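Long-range contacts in glycinin A3B4 subunit (Glycine max, PDB 2D5F), which is an 11S globulin of soybean seeds that probably serves as a storage reserve and, with two cupin domains per chain, assembles into hexamers: residues 351-356 with 368-373; 383-388 with 450-455. All blocks are in the same frame, centred on the assembly; numbering follows the deposited sequence.

How the interactions relate
Both interactions belong to the C-terminal cupin domain, their centres about 13 Å apart, and along the chain interaction 1 closes before interaction 2 opens. Interaction 1 pairs strands 349-354 and 368-374 in the six-stranded antiparallel sheet; interaction 2 joins the end of strand 379-385 to the short strand 452-454 in the second sheet of the barrel. Strand 379-385 follows directly on 368-374, carrying the chain from one sheet to the other. The two contacts also touch, Ser368 OG lying 3.4 Å from Ala450 CB. Both meet the second subunit, and interaction 2 reaches a third as well, so the same barrel framework contributes to the hexamer interfaces.

Interaction 1 (351-356 with 368-373); sequences ISTLNS and SAQYVV
Gln370 lies alongside Thr353 on one face of an antiparallel strand pair, and its side chain rises from the sheet beside that residue, passing Ser352 O at its base. CB sits 3.4 Å from Ser352 O, and CG, set beside its own backbone N (chi1 -73°), stays close to that carbonyl at 3.6 Å from Ser352 O. The extended chain then brings CD to 4.0 Å from Ile351 CG2. At the tip NE2 donates to Thr353 OG1 at 3.1 Å, an almost linear bond (178°) with the hydroxyl oxygen in the plane of the amide, while OE1 accepts from Lys445, so both ends of the amide are engaged and its rotation is fixed. The pair belongs to the six-stranded antiparallel sheet of a cupin barrel; on the same face Ile351 CG1 lies 4.2 Å from Val372 CG2, and both residues also pack on Tyr380 of strand 379-385. Backbone hydrogen bonds link Ser352 with Tyr371 and Leu354 with Ala369, in both directions each time. On the face bearing Ser352, one water donates to Ser352 OG at 2.9 Å and to Tyr371 O at 3.0 Å, giving the latter carbonyl a second donor besides Ser352 N.

Interaction 2 (383-388 with 450-455); sequences HWNLNA and AVSSYI
Trp384 turns its CG in between the backbone N and the carbonyl carbon (chi1 76°), folding the indole back over the neighbouring strand, where Ser453, with OG anti to its N (chi1 176°), presents CB and OG to one ring face. Ser453 CB stands 4.0 Å from the centroid of the six-membered ring and only 14° off its normal, a CH-pi contact; Ser453 OG lies over the same ring, 3.7 Å from Trp384 CH2. Ile455 comes instead to the ring edge, its CG1 3.9 Å from Trp384 CZ3. Leu386 CD1 reaches Ser453 CB from another direction at 3.7 Å, and Leu386 CB packs against Val451 CG2. Beneath these side chains, Trp384 and Ser453 exchange two backbone hydrogen bonds, each 2.9 Å between N of one residue and O of the other, and Leu386 N adds a third to Val451 O. The indole also serves the assembly, since NE1 donates to Gly128 O of the third subunit and the rings stack with Tyr62 of that subunit. Replacing the indole by the methyl of an alanine would probably cost Gly128 O this donor, take the stacking partner from Tyr62 and open a gap beside Ser453 and Ile455. On the other face of the pair, His383 CB meets Tyr454 CB at 3.9 Å, and the His383 side chain, with ND1 bonded to Ser381 O, has its nearest atom about 3 Å from a bound magnesium ion. Tyr454 is the N-cap of helix 455-461, and the antiparallel pairing of 379-385 with 452-454 forms part of the second sheet of the C-terminal cupin barrel.

Interaction 1 (351-356 with 368-373)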
loop_
_atom_site.group_PDB
_atom_site.type_symbol
_atom_site.label_atom_id
_atom_site.label_comp_id
_atom_site.label_asym_id
_atom_site.label_seq_id
_atom_site.Cartn_x
_atom_site.Cartn_y
_atom_site.Cartn_z
ATOM N N ILE B 351 -6.876 -29.991 -5.819
ATOM C CA ILE B 351 -7.399 -28.636 -5.915
ATOM C C ILE B 351 -6.232 -27.690 -6.151
ATOM O O ILE B 351 -5.221 -27.750 -5.441
ATOM C CB ILE B 351 -8.112 -28.211 -4.620
ATOM C CG1 ILE B 351 -9.268 -29.166 -4.324
ATOM C CG2 ILE B 351 -8.612 -26.767 -4.743
ATOM C CD1 ILE B 351 -9.790 -29.043 -2.900
ATOM N N SER B 352 -6.373 -26.825 -7.148
ATOM C CA SER B 352 -5.328 -25.858 -7.475
ATOM C C SER B 352 -5.924 -24.458 -7.439
ATOM O O SER B 352 -7.023 -24.235 -7.943
ATOM C CB SER B 352 -4.755 -26.151 -8.860
ATOM O OG SER B 352 -4.233 -27.472 -8.907
ATOM N N THR B 353 -5.198 -23.521 -6.837
ATOM C CA THR B 353 -5.681 -22.146 -6.718
ATOM C C THR B 353 -4.851 -21.153 -7.519
ATOM O O THR B 353 -3.628 -21.204 -7.517
ATOM C CB THR B 353 -5.678 -21.695 -5.244
ATOM O OG1 THR B 353 -6.395 -22.649 -4.452
ATOM C CG2 THR B 353 -6.345 -20.326 -5.099
ATOM N N LEU B 354 -5.539 -20.253 -8.211
ATOM C CA LEU B 354 -4.898 -19.209 -9.003
ATOM C C LEU B 354 -5.499 -17.895 -8.521
ATOM O O LEU B 354 -6.682 -17.642 -8.714
ATOM C CB LEU B 354 -5.187 -19.399 -10.497
ATOM C CG LEU B 354 -4.811 -18.250 -11.450
ATOM C CD1 LEU B 354 -3.366 -17.836 -11.232
ATOM C CD2 LEU B 354 -5.016 -18.695 -12.898
ATOM N N ASN B 355 -4.685 -17.078 -7.868
ATOM C CA ASN B 355 -5.150 -15.804 -7.348
ATOM C C ASN B 355 -4.083 -14.734 -7.559
ATOM O O ASN B 355 -3.125 -14.940 -8.307
ATOM C CB ASN B 355 -5.484 -15.934 -5.856
ATOM C CG ASN B 355 -4.343 -16.535 -5.057
ATOM O OD1 ASN B 355 -3.171 -16.264 -5.329
ATOM N ND2 ASN B 355 -4.676 -17.348 -4.063
ATOM N N SER B 356 -4.246 -13.599 -6.886
ATOM C CA SER B 356 -3.317 -12.490 -7.027
ATOM C C SER B 356 -1.904 -12.780 -6.521
ATOM O O SER B 356 -0.972 -12.045 -6.843
ATOM C CB SER B 356 -3.884 -11.236 -6.345
ATOM O OG SER B 356 -4.190 -11.480 -4.991
ATOM N N SER B 368 -10.330 -14.577 -9.178
ATOM C CA SER B 368 -9.435 -15.688 -8.890
ATOM C C SER B 368 -10.150 -16.952 -9.337
ATOM O O SER B 368 -11.290 -16.902 -9.798
ATOM C CB SER B 368 -9.086 -15.757 -7.399
ATOM O OG SER B 368 -10.240 -15.845 -6.600
ATOM N N ALA B 369 -9.486 -18.090 -9.213
ATOM C CA ALA B 369 -10.105 -19.337 -9.629
ATOM C C ALA B 369 -9.441 -20.550 -9.017
ATOM O O ALA B 369 -8.372 -20.457 -8.418
ATOM C CB ALA B 369 -10.064 -19.451 -11.153
ATOM N N GLN B 370 -10.108 -21.687 -9.163
ATOM C CA GLN B 370 -9.575 -22.952 -8.694
ATOM C C GLN B 370 -9.886 -23.987 -9.762
ATOM O O GLN B 370 -10.843 -23.841 -10.525
ATOM C CB GLN B 370 -10.209 -23.371 -7.364
ATOM C CG GLN B 370 -9.726 -22.552 -6.173
ATOM C CD GLN B 370 -10.236 -23.083 -4.852
ATOM O OE1 GLN B 370 -11.429 -23.295 -4.684
ATOM N NE2 GLN B 370 -9.326 -23.297 -3.901
ATOM N N TYR B 371 -9.038 -25.003 -9.852
ATOM C CA TYR B 371 -9.280 -26.084 -10.789
ATOM C C TYR B 371 -9.345 -27.302 -9.894
ATOM O O TYR B 371 -8.424 -27.560 -9.111
ATOM C CB TYR B 371 -8.158 -26.235 -11.807
ATOM C CG TYR B 371 -8.568 -27.143 -12.940
ATOM C CD1 TYR B 371 -8.095 -28.457 -13.027
ATOM C CD2 TYR B 371 -9.480 -26.710 -13.893
ATOM C CE1 TYR B 371 -8.535 -29.316 -14.043
ATOM C CE2 TYR B 371 -9.923 -27.554 -14.906
ATOM C CZ TYR B 371 -9.452 -28.850 -14.975
ATOM O OH TYR B 371 -9.924 -29.675 -15.972
ATOM N N VAL B 372 -10.450 -28.025 -9.980
ATOM C CA VAL B 372 -10.651 -29.190 -9.143
ATOM C C VAL B 372 -10.797 -30.470 -9.953
ATOM O O VAL B 372 -11.515 -30.509 -10.957
ATOM C CB VAL B 372 -11.917 -29.008 -8.272
ATOM C CG1 VAL B 372 -12.139 -30.234 -7.403
ATOM C CG2 VAL B 372 -11.771 -27.751 -7.396
ATOM N N VAL B 373 -10.100 -31.512 -9.510
ATOM C CA VAL B 373 -10.182 -32.815 -10.159
ATOM C C VAL B 373 -10.542 -33.839 -9.092
ATOM O O VAL B 373 -9.796 -34.034 -8.134
ATOM C CB VAL B 373 -8.846 -33.232 -10.803
ATOM C CG1 VAL B 373 -8.975 -34.633 -11.394
ATOM C CG2 VAL B 373 -8.454 -32.238 -11.887
HETATM O O HOH W 1 -6.196 -29.562 -9.197
#

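Interaction 2 (383-388 with 450-455)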
loop_
_atom_site.group_PDB
_atom_site.type_symbol
_atom_site.label_atom_id
_atom_site.label_comp_id
_atom_site.label_asym_id
_atom_site.label_seq_id
_atom_site.Cartn_x
_atom_site.Cartn_y
_atom_site.Cartn_z
ATOM N N HIS B 383 -17.884 -27.194 2.108
ATOM C CA HIS B 383 -17.060 -26.007 2.275
ATOM C C HIS B 383 -17.833 -24.811 1.733
ATOM O O HIS B 383 -18.853 -24.980 1.062
ATOM C CB HIS B 383 -15.747 -26.162 1.494
ATOM C CG HIS B 383 -15.936 -26.406 0.025
ATOM N ND1 HIS B 383 -16.341 -27.621 -0.485
ATOM C CD2 HIS B 383 -15.767 -25.589 -1.045
ATOM C CE1 HIS B 383 -16.410 -27.545 -1.803
ATOM N NE2 HIS B 383 -16.067 -26.322 -2.168
ATOM N N TRP B 384 -17.357 -23.608 2.038
ATOM C CA TRP B 384 -17.984 -22.390 1.536
ATOM C C TRP B 384 -16.923 -21.324 1.299
ATOM O O TRP B 384 -15.799 -21.422 1.794
ATOM C CB TRP B 384 -19.042 -21.875 2.515
ATOM C CG TRP B 384 -18.487 -21.180 3.725
ATOM C CD1 TRP B 384 -18.194 -19.852 3.847
ATOM C CD2 TRP B 384 -18.168 -21.777 4.987
ATOM N NE1 TRP B 384 -17.717 -19.585 5.108
ATOM C CE2 TRP B 384 -17.689 -20.750 5.827
ATOM C CE3 TRP B 384 -18.240 -23.084 5.488
ATOM C CZ2 TRP B 384 -17.281 -20.987 7.145
ATOM C CZ3 TRP B 384 -17.833 -23.319 6.799
ATOM C CH2 TRP B 384 -17.361 -22.275 7.610
ATOM N N ASN B 385 -17.279 -20.312 0.521
ATOM C CA ASN B 385 -16.362 -19.232 0.235
ATOM C C ASN B 385 -16.767 -18.067 1.120
ATOM O O ASN B 385 -17.912 -17.623 1.098
ATOM C CB ASN B 385 -16.432 -18.865 -1.248
ATOM C CG ASN B 385 -15.977 -20.008 -2.143
ATOM O OD1 ASN B 385 -16.752 -20.543 -2.939
ATOM N ND2 ASN B 385 -14.717 -20.394 -2.008
ATOM N N LEU B 386 -15.816 -17.591 1.910
ATOM C CA LEU B 386 -16.051 -16.503 2.842
ATOM C C LEU B 386 -16.308 -15.147 2.215
ATOM O O LEU B 386 -17.185 -14.412 2.656
ATOM C CB LEU B 386 -14.853 -16.350 3.784
ATOM C CG LEU B 386 -14.598 -17.361 4.904
ATOM C CD1 LEU B 386 -14.303 -18.749 4.344
ATOM C CD2 LEU B 386 -13.427 -16.859 5.722
ATOM N N ASN B 387 -15.539 -14.826 1.181
ATOM C CA ASN B 387 -15.610 -13.509 0.564
ATOM C C ASN B 387 -15.864 -13.421 -0.935
ATOM O O ASN B 387 -15.413 -12.467 -1.570
ATOM C CB ASN B 387 -14.305 -12.763 0.868
ATOM C CG ASN B 387 -13.089 -13.451 0.265
ATOM O OD1 ASN B 387 -11.983 -12.897 0.258
ATOM N ND2 ASN B 387 -13.280 -14.669 -0.239
ATOM N N ALA B 388 -16.579 -14.374 -1.515
ATOM C CA ALA B 388 -16.822 -14.282 -2.947
ATOM C C ALA B 388 -17.892 -15.210 -3.486
ATOM O O ALA B 388 -18.108 -16.292 -2.954
ATOM C CB ALA B 388 -15.524 -14.538 -3.696
ATOM N N ALA B 450 -9.845 -15.034 -3.175
ATOM C CA ALA B 450 -10.989 -15.689 -2.562
ATOM C C ALA B 450 -10.524 -16.752 -1.573
ATOM O O ALA B 450 -9.607 -17.520 -1.856
ATOM C CB ALA B 450 -11.862 -16.312 -3.641
ATOM N N VAL B 451 -11.144 -16.789 -0.402
ATOM C CA VAL B 451 -10.761 -17.767 0.603
ATOM C C VAL B 451 -11.954 -18.626 0.965
ATOM O O VAL B 451 -13.069 -18.134 1.091
ATOM C CB VAL B 451 -10.215 -17.088 1.889
ATOM C CG1 VAL B 451 -9.028 -16.213 1.546
ATOM C CG2 VAL B 451 -11.287 -16.257 2.545
ATOM N N SER B 452 -11.712 -19.918 1.120
ATOM C CA SER B 452 -12.777 -20.833 1.477
ATOM C C SER B 452 -12.451 -21.533 2.786
ATOM O O SER B 452 -11.335 -21.458 3.302
ATOM C CB SER B 452 -12.966 -21.881 0.378
ATOM O OG SER B 452 -11.855 -22.757 0.345
ATOM N N SER B 453 -13.442 -22.216 3.327
ATOM C CA SER B 453 -13.260 -22.950 4.561
ATOM C C SER B 453 -14.033 -24.250 4.417
ATOM O O SER B 453 -15.108 -24.260 3.821
ATOM C CB SER B 453 -13.806 -22.141 5.740
ATOM O OG SER B 453 -13.728 -22.884 6.944
ATOM N N TYR B 454 -13.477 -25.351 4.913
ATOM C CA TYR B 454 -14.196 -26.618 4.848
ATOM C C TYR B 454 -14.583 -27.007 6.280
ATOM O O TYR B 454 -13.822 -26.788 7.226
ATOM C CB TYR B 454 -13.375 -27.699 4.130
ATOM C CG TYR B 454 -12.020 -28.055 4.709
ATOM C CD1 TYR B 454 -11.801 -29.310 5.290
ATOM C CD2 TYR B 454 -10.939 -27.182 4.604
ATOM C CE1 TYR B 454 -10.542 -29.690 5.742
ATOM C CE2 TYR B 454 -9.669 -27.550 5.056
ATOM C CZ TYR B 454 -9.478 -28.806 5.621
ATOM O OH TYR B 454 -8.225 -29.178 6.061
ATOM N N ILE B 455 -15.785 -27.545 6.443
ATOM C CA ILE B 455 -16.278 -27.872 7.769
ATOM C C ILE B 455 -15.426 -28.824 8.608
ATOM O O ILE B 455 -15.368 -28.674 9.824
ATOM C CB ILE B 455 -17.746 -28.341 7.685
ATOM C CG1 ILE B 455 -18.588 -27.175 7.144
ATOM C CG2 ILE B 455 -18.258 -28.779 9.066
ATOM C CD1 ILE B 455 -20.065 -27.451 6.945
#